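Putative integron gene cassette protein (Uncultured bacterium, PDB 3FUY) is of unknown function but is encoded by a mobile integron gene cassette and assembles from three copies of a mixed alpha/beta fold. Local coordinates at residues Y105-Y110 against H147-Q152; D112-T117 against K156-L161; S33-R38 against F55-G60; K70-A75 against P90-R95. All coordinates share one frame; numbering follows the deposited sequence.

Interaction 1: Y105-Y110 against H147-Q152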
# COMPACT_ATOMS: atom_id res chain seq x y z
N TYR B 105 17.81 20.01 -1.43
CA TYR B 105 16.54 19.44 -1.86
C TYR B 105 16.44 19.41 -3.39
O TYR B 105 16.30 20.45 -4.04
CB TYR B 105 15.40 20.23 -1.23
CG TYR B 105 14.08 19.49 -1.10
CD1 TYR B 105 14.01 18.22 -0.52
CD2 TYR B 105 12.91 20.08 -1.53
CE1 TYR B 105 12.79 17.56 -0.38
CE2 TYR B 105 11.69 19.44 -1.39
CZ TYR B 105 11.64 18.18 -0.83
OH TYR B 105 10.41 17.56 -0.71
N ASN B 106 16.54 18.22 -3.95
CA ASN B 106 16.47 18.00 -5.39
C ASN B 106 15.46 16.92 -5.77
O ASN B 106 15.15 16.03 -4.96
CB ASN B 106 17.84 17.60 -5.92
CG ASN B 106 18.94 18.48 -5.37
OD1 ASN B 106 19.43 18.26 -4.26
ND2 ASN B 106 19.30 19.50 -6.12
N ALA B 107 14.95 17.00 -6.99
CA ALA B 107 14.09 15.95 -7.51
C ALA B 107 14.39 15.62 -8.96
O ALA B 107 14.69 16.50 -9.77
CB ALA B 107 12.59 16.32 -7.34
N MSE B 108 14.29 14.33 -9.27
CA MSE B 108 14.36 13.88 -10.65
C MSE B 108 12.98 13.34 -11.06
O MSE B 108 12.48 12.37 -10.48
CB MSE B 108 15.43 12.79 -10.79
CG MSE B 108 15.52 12.18 -12.18
SE MSE B 108 16.20 13.42 -13.53
CE MSE B 108 18.05 13.60 -12.91
N VAL B 109 12.36 13.97 -12.05
CA VAL B 109 11.06 13.55 -12.55
C VAL B 109 11.18 12.72 -13.82
O VAL B 109 11.66 13.21 -14.84
CB VAL B 109 10.17 14.77 -12.87
CG1 VAL B 109 8.76 14.27 -13.27
CG2 VAL B 109 10.12 15.72 -11.67
N TYR B 110 10.75 11.46 -13.75
CA TYR B 110 10.74 10.56 -14.91
C TYR B 110 9.41 10.63 -15.62
O TYR B 110 8.36 10.35 -15.02
CB TYR B 110 10.98 9.11 -14.47
CG TYR B 110 12.32 8.91 -13.84
CD1 TYR B 110 12.51 9.09 -12.48
CD2 TYR B 110 13.42 8.57 -14.63
CE1 TYR B 110 13.76 8.93 -11.91
CE2 TYR B 110 14.66 8.39 -14.07
CZ TYR B 110 14.83 8.57 -12.72
OH TYR B 110 16.08 8.38 -12.18
N HIS B 147 8.78 24.66 -3.37
CA HIS B 147 9.20 23.80 -2.26
C HIS B 147 10.70 23.92 -1.99
O HIS B 147 11.27 23.10 -1.29
CB HIS B 147 8.84 22.33 -2.54
CG HIS B 147 7.38 22.03 -2.43
ND1 HIS B 147 6.52 22.09 -3.51
CD2 HIS B 147 6.62 21.65 -1.38
CE1 HIS B 147 5.29 21.78 -3.12
NE2 HIS B 147 5.32 21.51 -1.83
N SER B 148 11.34 24.95 -2.55
CA SER B 148 12.80 25.08 -2.50
C SER B 148 13.48 23.84 -3.05
O SER B 148 14.55 23.46 -2.60
CB SER B 148 13.29 25.31 -1.07
OG SER B 148 12.71 26.47 -0.52
N CYS B 149 12.85 23.20 -4.03
CA CYS B 149 13.41 22.02 -4.66
C CYS B 149 13.93 22.39 -6.05
O CYS B 149 13.27 23.14 -6.77
CB CYS B 149 12.35 20.93 -4.78
SG CYS B 149 12.94 19.45 -5.63
N VAL B 150 15.09 21.87 -6.40
CA VAL B 150 15.64 22.08 -7.74
C VAL B 150 15.36 20.83 -8.55
O VAL B 150 15.73 19.74 -8.14
CB VAL B 150 17.16 22.32 -7.72
CG1 VAL B 150 17.70 22.37 -9.14
CG2 VAL B 150 17.49 23.60 -6.96
N THR B 151 14.73 20.99 -9.70
CA THR B 151 14.18 19.86 -10.44
C THR B 151 14.93 19.58 -11.75
O THR B 151 15.37 20.49 -12.44
CB THR B 151 12.67 20.10 -10.72
OG1 THR B 151 11.98 20.29 -9.48
CG2 THR B 151 12.04 18.93 -11.46
N GLN B 152 15.10 18.30 -12.06
CA GLN B 152 15.55 17.88 -13.38
C GLN B 152 14.58 16.82 -13.87
O GLN B 152 13.82 16.25 -13.07
CB GLN B 152 16.95 17.28 -13.31
CG GLN B 152 18.00 18.18 -12.66
CD GLN B 152 18.28 19.44 -13.45
OE1 GLN B 152 18.10 19.49 -14.68
NE2 GLN B 152 18.73 20.48 -12.76
O HOH W 1 17.22 22.97 -3.26
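N106, A107 and M108 pair with V150, T151 and Q152 as the two parallel strands of a beta-alpha-beta unit, connected through helix 121-138. The strand axes differ by 22°. The backbone bonds alternate as parallel pairing requires. A107 straddles T151: its N donates to V150 O, and its O receives Q152 N at 2.9 Å. Y105 O takes V150 N at 3.0 Å. Q152 O takes V109 N. Y105 O is gripped a second time by a water, which also donates to S148 O and so ties S148 to Y105. The Y105 side chain makes a large share of the contact. Its CG is turned anti to the backbone N (chi1 -157°), and this swings the ring toward H147, S148 and C149. CD2 then lies 3.4 Å from C149 CB, while S148 O sits at the ring edge, in plane. C149 SG approaches the ring obliquely, 4.7 Å from its centroid, as a sulfur-aromatic contact. The same SG packs against A107 CB at 3.6 Å. Y105 OH bonds to D61. An alanine in place of Y105 would probably leave D61 without that hydroxyl partner and the C149 sulfur without its ring. Further along, the selenomethionine M108 bends twice, bringing SE to 3.7 Å from Q152 O. On the face of A107 and T151, V109 CG2 meets T151 CG2 at 3.7 Å. Helix 59-79 covers this face, with L64 touching Y105, A107 and C149. L139 packs on V109 and T151, and strand 91-100 pairs with 106-116 along its other edge.

Interaction 2: D112-T117 against K156-L161; sequences DLIVGT and KLREEL
R158 runs beside I114 and sets its NE on D112. Its CB lies 4.2 Å from I114 CG1. The chain then runs extended from CG to NE, and this brings CD to 3.5 Å from D112 OD2. NE makes the salt bridge, donating to D112 OD2 at 2.8 Å. The carboxylate oxygen lies close to the guanidinium plane, but NE meets it from above the carboxylate plane; the two planes are 58° apart. At the tip, NH2 donates at 2.9 Å to a water that also accepts from K156 NZ. That water sits 2.8 Å from D112 OD1. OD2 has a second positive partner, R95 on the neighbouring strand, and K156 NZ is salt-bridged to D177. Two arginines on one buried carboxylate would be expected to favour its charged form. A leucine in place of D112 would probably leave R158 and R95 close together without the anion that pairs them. These residues lie in the C-terminal halves of strands 106-116 and 150-160, the parallel pair of a beta-alpha-beta unit, with axes 25° apart. L113 N donates to K156 O at 2.7 Å, and L113 O receives R158 N. V115 N and V115 O continue the pairing with R158 O and E160 N. On the face of L113 and V115, L113 CD2 meets L157 CD2 at 3.9 Å, under helix 121-138. E159 OE1 is salt-bridged to R124 of that helix. T117 closes the pairing, its N reaching E160 O at 3.0 Å from above the carbonyl plane.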
# COMPACT_ATOMS: atom_id res chain seq x y z
N ASP B 112 7.29 9.82 -19.49
CA ASP B 112 7.28 9.11 -20.77
C ASP B 112 6.68 10.07 -21.78
O ASP B 112 5.68 10.73 -21.48
CB ASP B 112 6.38 7.86 -20.72
CG ASP B 112 7.03 6.65 -20.05
OD1 ASP B 112 8.18 6.71 -19.58
OD2 ASP B 112 6.35 5.59 -19.98
N LEU B 113 7.26 10.14 -22.98
CA LEU B 113 6.62 10.80 -24.10
C LEU B 113 6.12 9.71 -25.04
O LEU B 113 6.92 8.91 -25.55
CB LEU B 113 7.58 11.73 -24.86
CG LEU B 113 6.98 12.44 -26.08
CD1 LEU B 113 6.13 13.63 -25.67
CD2 LEU B 113 8.08 12.90 -27.05
N ILE B 114 4.82 9.66 -25.26
CA ILE B 114 4.24 8.63 -26.13
C ILE B 114 3.72 9.24 -27.43
O ILE B 114 2.81 10.05 -27.41
CB ILE B 114 3.11 7.85 -25.42
CG1 ILE B 114 3.57 7.36 -24.04
CG2 ILE B 114 2.65 6.68 -26.27
CD1 ILE B 114 2.45 6.75 -23.19
N VAL B 115 4.32 8.84 -28.56
CA VAL B 115 3.84 9.27 -29.87
C VAL B 115 3.21 8.10 -30.61
O VAL B 115 3.42 6.94 -30.26
CB VAL B 115 4.97 9.90 -30.75
CG1 VAL B 115 5.52 11.15 -30.09
CG2 VAL B 115 6.08 8.90 -31.00
N GLY B 116 2.42 8.40 -31.64
CA GLY B 116 1.74 7.36 -32.39
C GLY B 116 2.72 6.60 -33.28
O GLY B 116 3.62 7.19 -33.86
N THR B 117 2.53 5.28 -33.39
CA THR B 117 3.40 4.46 -34.22
C THR B 117 3.55 5.04 -35.63
O THR B 117 4.58 4.85 -36.28
CB THR B 117 2.89 3.00 -34.32
OG1 THR B 117 1.49 3.00 -34.60
CG2 THR B 117 3.13 2.25 -33.02
N LYS B 156 11.60 9.35 -21.35
CA LYS B 156 11.65 8.12 -22.11
C LYS B 156 10.70 8.25 -23.30
O LYS B 156 9.61 8.81 -23.17
CB LYS B 156 11.25 6.93 -21.22
CG LYS B 156 11.42 5.58 -21.87
CD LYS B 156 10.95 4.44 -20.98
CE LYS B 156 11.80 4.31 -19.74
NZ LYS B 156 11.22 3.31 -18.80
N LEU B 157 11.12 7.76 -24.46
CA LEU B 157 10.30 7.84 -25.66
C LEU B 157 9.65 6.50 -25.98
O LEU B 157 10.29 5.45 -25.93
CB LEU B 157 11.14 8.31 -26.85
CG LEU B 157 12.09 9.47 -26.56
CD1 LEU B 157 13.12 9.66 -27.70
CD2 LEU B 157 11.30 10.75 -26.32
N ARG B 158 8.36 6.53 -26.30
CA ARG B 158 7.63 5.32 -26.62
C ARG B 158 6.86 5.57 -27.89
O ARG B 158 6.54 6.71 -28.21
CB ARG B 158 6.64 4.94 -25.50
CG ARG B 158 7.30 4.51 -24.19
CD ARG B 158 6.27 4.13 -23.14
NE ARG B 158 6.88 3.64 -21.90
CZ ARG B 158 7.37 2.41 -21.73
NH1 ARG B 158 7.31 1.54 -22.73
NH2 ARG B 158 7.91 2.06 -20.56
N GLU B 159 6.56 4.51 -28.62
CA GLU B 159 5.58 4.61 -29.68
C GLU B 159 4.56 3.51 -29.46
O GLU B 159 4.87 2.43 -28.93
CB GLU B 159 6.22 4.53 -31.07
CG GLU B 159 6.65 3.15 -31.54
CD GLU B 159 7.25 3.17 -32.95
OE1 GLU B 159 6.51 3.46 -33.92
OE2 GLU B 159 8.46 2.88 -33.09
N GLU B 160 3.32 3.81 -29.82
CA GLU B 160 2.21 2.92 -29.56
C GLU B 160 1.14 3.27 -30.57
O GLU B 160 1.03 4.40 -31.00
CB GLU B 160 1.66 3.16 -28.15
CG GLU B 160 2.65 2.89 -27.02
CD GLU B 160 2.78 1.41 -26.72
OE1 GLU B 160 2.15 0.60 -27.43
OE2 GLU B 160 3.53 1.06 -25.78
N LEU B 161 0.35 2.28 -30.96
CA LEU B 161 -0.81 2.56 -31.78
C LEU B 161 -1.86 3.13 -30.84
O LEU B 161 -2.40 2.41 -30.00
CB LEU B 161 -1.30 1.28 -32.44
CG LEU B 161 -2.42 1.43 -33.47
CD1 LEU B 161 -2.01 2.42 -34.55
CD2 LEU B 161 -2.76 0.07 -34.08
O HOH W 2 8.43 4.08 -18.55

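Interaction 3: S33-R38 against F55-G60; sequences SLVTIR and FPADKG
The two backbones come nearest at S33 and P56, whose CA atoms are 4.6 Å apart, and no hydrogen bond joins the segments. The contact sets the start of strand 34-39 against the loop that leads into helix 59-79. D58 is the N-cap of that helix; its OD1 accepts from D61 N. The contact is small and buried, covering 139 Å² in all. S33 CB rests on F55 O at 3.4 Å. The S33 hydroxyl sits in the tight position between the backbone N and the carbonyl carbon (chi1 69°). S33 OG bonds to D172 of the second subunit, the F55 ring meets H168 of that subunit, and A57 O accepts from its R38 NH2. R38 of this chain repeats that bond to A57 O of the third subunit, so strand 34-39 and the loop each serve an interface. Within the chain, V35 and A57 point their side chains at each other's segment. The single apolar side-chain touch between the segments is V35 CG2 against A57 CB, at 3.9 Å.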
# COMPACT_ATOMS: atom_id res chain seq x y z
N SER B 33 10.34 4.86 2.29
CA SER B 33 10.88 5.74 1.24
C SER B 33 10.32 5.46 -0.16
O SER B 33 10.80 6.03 -1.15
CB SER B 33 12.41 5.60 1.20
OG SER B 33 12.77 4.32 0.73
N LEU B 34 9.30 4.60 -0.25
CA LEU B 34 8.68 4.28 -1.54
C LEU B 34 7.15 4.39 -1.42
O LEU B 34 6.52 3.68 -0.64
CB LEU B 34 9.08 2.88 -2.02
CG LEU B 34 8.48 2.38 -3.33
CD1 LEU B 34 9.05 3.15 -4.50
CD2 LEU B 34 8.70 0.87 -3.52
N VAL B 35 6.58 5.29 -2.21
CA VAL B 35 5.17 5.66 -2.06
C VAL B 35 4.45 5.63 -3.40
O VAL B 35 4.96 6.14 -4.39
CB VAL B 35 5.04 7.07 -1.43
CG1 VAL B 35 3.59 7.57 -1.49
CG2 VAL B 35 5.57 7.07 0.01
N THR B 36 3.28 5.02 -3.44
CA THR B 36 2.47 5.08 -4.64
C THR B 36 1.40 6.15 -4.48
O THR B 36 0.74 6.26 -3.44
CB THR B 36 1.81 3.72 -4.97
OG1 THR B 36 0.92 3.35 -3.91
CG2 THR B 36 2.86 2.64 -5.16
N ILE B 37 1.22 6.95 -5.52
CA ILE B 37 0.24 8.03 -5.49
C ILE B 37 -0.66 7.93 -6.71
O ILE B 37 -0.23 8.12 -7.85
CB ILE B 37 0.93 9.40 -5.43
CG1 ILE B 37 1.82 9.50 -4.20
CG2 ILE B 37 -0.10 10.52 -5.38
CD1 ILE B 37 2.71 10.78 -4.22
N ARG B 38 -1.91 7.59 -6.47
CA ARG B 38 -2.88 7.44 -7.53
C ARG B 38 -3.83 8.63 -7.43
O ARG B 38 -4.52 8.77 -6.43
CB ARG B 38 -3.67 6.14 -7.29
CG ARG B 38 -4.93 6.00 -8.11
CD ARG B 38 -4.60 5.97 -9.56
NE ARG B 38 -5.69 5.47 -10.41
CZ ARG B 38 -5.92 5.93 -11.64
NH1 ARG B 38 -5.19 6.94 -12.10
NH2 ARG B 38 -6.87 5.40 -12.39
N PHE B 55 15.35 8.14 3.16
CA PHE B 55 14.65 8.74 4.29
C PHE B 55 13.14 8.58 4.06
O PHE B 55 12.70 8.49 2.92
CB PHE B 55 14.99 10.22 4.46
CG PHE B 55 16.44 10.49 4.86
CD1 PHE B 55 17.27 9.47 5.28
CD2 PHE B 55 16.93 11.78 4.85
CE1 PHE B 55 18.59 9.74 5.66
CE2 PHE B 55 18.24 12.06 5.22
CZ PHE B 55 19.07 11.03 5.63
N PRO B 56 12.36 8.53 5.15
CA PRO B 56 10.90 8.36 5.01
C PRO B 56 10.29 9.57 4.30
O PRO B 56 10.62 10.72 4.64
CB PRO B 56 10.39 8.32 6.46
CG PRO B 56 11.60 8.21 7.33
CD PRO B 56 12.78 8.70 6.55
N ALA B 57 9.42 9.33 3.33
CA ALA B 57 8.67 10.41 2.70
C ALA B 57 7.78 11.16 3.70
O ALA B 57 7.06 10.55 4.50
CB ALA B 57 7.86 9.89 1.54
N ASP B 58 7.85 12.50 3.66
CA ASP B 58 7.00 13.30 4.52
C ASP B 58 5.89 14.02 3.74
O ASP B 58 5.78 13.85 2.54
CB ASP B 58 7.81 14.25 5.41
CG ASP B 58 8.57 15.29 4.63
OD1 ASP B 58 8.23 15.56 3.45
OD2 ASP B 58 9.52 15.86 5.20
N LYS B 59 5.06 14.78 4.43
CA LYS B 59 3.96 15.46 3.76
C LYS B 59 4.51 16.39 2.67
O LYS B 59 3.91 16.54 1.60
CB LYS B 59 3.13 16.27 4.75
CG LYS B 59 1.66 16.37 4.37
CD LYS B 59 0.88 17.28 5.31
CE LYS B 59 1.08 16.89 6.75
NZ LYS B 59 0.24 17.76 7.65
N GLY B 60 5.65 17.02 2.95
CA GLY B 60 6.27 17.93 2.00
C GLY B 60 6.70 17.23 0.72
O GLY B 60 6.40 17.68 -0.38

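Interaction 4: K70-A75 against P90-R95; sequences KGVRDA and PHIRIR
A75 N donates to G71 O at 2.8 Å, an ordinary helical bond in the turn that aims V72 and A75 at I92 and I94. This is a helix-on-sheet contact. Helix 59-79 packs on one face of the mixed sheet, running along strand 91-100. The short segments run almost exactly antiparallel, at 174°, with 7.7 Å between axes. V72 bridges helix and strand with its two methyl branches. CG1, set anti to the backbone N (chi1 174°), drops onto the strand backbone, 3.5 Å from I92 O and 3.6 Å from I94 N. It also touches I92 CG2 at 4.0 Å. I92 thus receives V72 at its methyl branch, while its longer arm extends toward A75, CD1 to CB being 4.4 Å. No hydrogen bond links helix 70-75 to the strand segment; apolar packing joins them. Just past the helical segment, the Q76 side chain bonds to I92 N and P90 O. I92 also touches A131 of helix 121-138, so both helices share this face, near the centre of the chain. R93 points away from the helix and is salt-bridged to D170, with a further bond to G43 O. The other methyl of V72, CG2, meets the I94 side chain obliquely, 3.9 Å from I94 CB and 4.0 Å from I94 CD1.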
# COMPACT_ATOMS: atom_id res chain seq x y z
N LYS B 70 1.13 17.78 -11.31
CA LYS B 70 0.37 18.85 -11.92
C LYS B 70 1.17 19.51 -13.07
O LYS B 70 0.61 19.83 -14.11
CB LYS B 70 -0.03 19.89 -10.88
CG LYS B 70 -0.84 21.06 -11.47
CD LYS B 70 -1.26 22.05 -10.39
CE LYS B 70 -2.10 23.18 -11.00
NZ LYS B 70 -1.40 23.88 -12.11
N GLY B 71 2.47 19.68 -12.88
CA GLY B 71 3.28 20.30 -13.92
C GLY B 71 3.22 19.50 -15.22
O GLY B 71 3.11 20.06 -16.32
N VAL B 72 3.28 18.17 -15.09
CA VAL B 72 3.18 17.30 -16.27
C VAL B 72 1.80 17.37 -16.95
O VAL B 72 1.72 17.49 -18.18
CB VAL B 72 3.54 15.85 -15.92
CG1 VAL B 72 3.30 14.93 -17.11
CG2 VAL B 72 5.01 15.77 -15.45
N ARG B 73 0.71 17.31 -16.19
CA ARG B 73 -0.58 17.37 -16.87
C ARG B 73 -0.82 18.76 -17.48
O ARG B 73 -1.46 18.88 -18.52
CB ARG B 73 -1.76 16.84 -16.00
CG ARG B 73 -1.99 17.57 -14.72
CD ARG B 73 -3.36 17.15 -14.07
NE ARG B 73 -3.64 18.05 -12.94
CZ ARG B 73 -3.16 17.85 -11.72
NH1 ARG B 73 -2.41 16.78 -11.48
NH2 ARG B 73 -3.42 18.70 -10.74
N ASP B 74 -0.28 19.81 -16.86
CA ASP B 74 -0.28 21.15 -17.47
C ASP B 74 0.58 21.23 -18.74
O ASP B 74 0.20 21.87 -19.72
CB ASP B 74 0.17 22.23 -16.47
CG ASP B 74 -0.83 22.43 -15.31
OD1 ASP B 74 -1.94 21.83 -15.34
OD2 ASP B 74 -0.50 23.18 -14.37
N ALA B 75 1.76 20.61 -18.73
CA ALA B 75 2.55 20.52 -19.96
C ALA B 75 1.78 19.79 -21.06
O ALA B 75 1.80 20.21 -22.22
CB ALA B 75 3.92 19.84 -19.70
N PRO B 90 1.17 14.01 -29.02
CA PRO B 90 1.76 13.04 -28.09
C PRO B 90 1.15 13.10 -26.68
O PRO B 90 0.52 14.09 -26.31
CB PRO B 90 3.22 13.47 -28.03
CG PRO B 90 3.22 14.93 -28.38
CD PRO B 90 2.06 15.14 -29.31
N HIS B 91 1.36 12.03 -25.91
CA HIS B 91 1.04 12.01 -24.48
C HIS B 91 2.32 12.27 -23.67
O HIS B 91 3.38 11.69 -23.96
CB HIS B 91 0.53 10.63 -24.06
CG HIS B 91 -0.81 10.25 -24.63
ND1 HIS B 91 -2.00 10.60 -24.03
CD2 HIS B 91 -1.13 9.49 -25.70
CE1 HIS B 91 -3.00 10.10 -24.73
NE2 HIS B 91 -2.50 9.42 -25.75
N ILE B 92 2.23 13.13 -22.66
CA ILE B 92 3.33 13.29 -21.72
C ILE B 92 2.82 12.78 -20.38
O ILE B 92 1.86 13.31 -19.84
CB ILE B 92 3.74 14.76 -21.55
CG1 ILE B 92 4.01 15.42 -22.90
CG2 ILE B 92 4.97 14.86 -20.69
CD1 ILE B 92 4.61 16.82 -22.78
N ARG B 93 3.46 11.75 -19.84
CA ARG B 93 2.95 11.10 -18.64
C ARG B 93 4.01 11.04 -17.56
O ARG B 93 5.15 10.66 -17.83
CB ARG B 93 2.47 9.68 -18.96
CG ARG B 93 1.49 9.61 -20.13
CD ARG B 93 0.20 10.39 -19.84
NE ARG B 93 -0.47 9.96 -18.61
CZ ARG B 93 -1.63 10.45 -18.19
NH1 ARG B 93 -2.26 11.37 -18.92
NH2 ARG B 93 -2.19 10.02 -17.07
N ILE B 94 3.65 11.39 -16.33
CA ILE B 94 4.62 11.28 -15.25
C ILE B 94 4.71 9.81 -14.81
O ILE B 94 3.73 9.07 -14.89
CB ILE B 94 4.28 12.20 -14.07
CG1 ILE B 94 5.46 12.34 -13.13
CG2 ILE B 94 3.03 11.70 -13.31
CD1 ILE B 94 5.32 13.50 -12.12
N ARG B 95 5.89 9.37 -14.37
CA ARG B 95 6.03 8.01 -13.86
C ARG B 95 6.50 8.00 -12.43
O ARG B 95 5.94 7.30 -11.57
CB ARG B 95 7.02 7.20 -14.72
CG ARG B 95 6.60 7.05 -16.16
CD ARG B 95 5.21 6.42 -16.31
NE ARG B 95 4.88 6.31 -17.72
CZ ARG B 95 3.65 6.37 -18.23
NH1 ARG B 95 2.59 6.54 -17.44
NH2 ARG B 95 3.50 6.26 -19.54

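How the interactions relate
Along the chain interaction 3 closes first, then interaction 4. Interactions 1 and 2 follow; their segments alternate along the chain, and both pair strand 106-116 with strand 150-160. Those two contacts sit at the two ends of the pair, their centres 25 Å apart, on opposite sides of the chain's centre. Interaction 4 lies between them, centre to centre about 16 Å from interaction 1 and 13 Å from interaction 2, and its strand 91-100 neighbours 106-116 in the sheet. Interaction 3 shares helix 59-79 with interaction 4 but lies about 20 Å away, centre to centre, near the other edge of the sheet. Interaction 3 meets other subunits, whereas the rest hold one chain together.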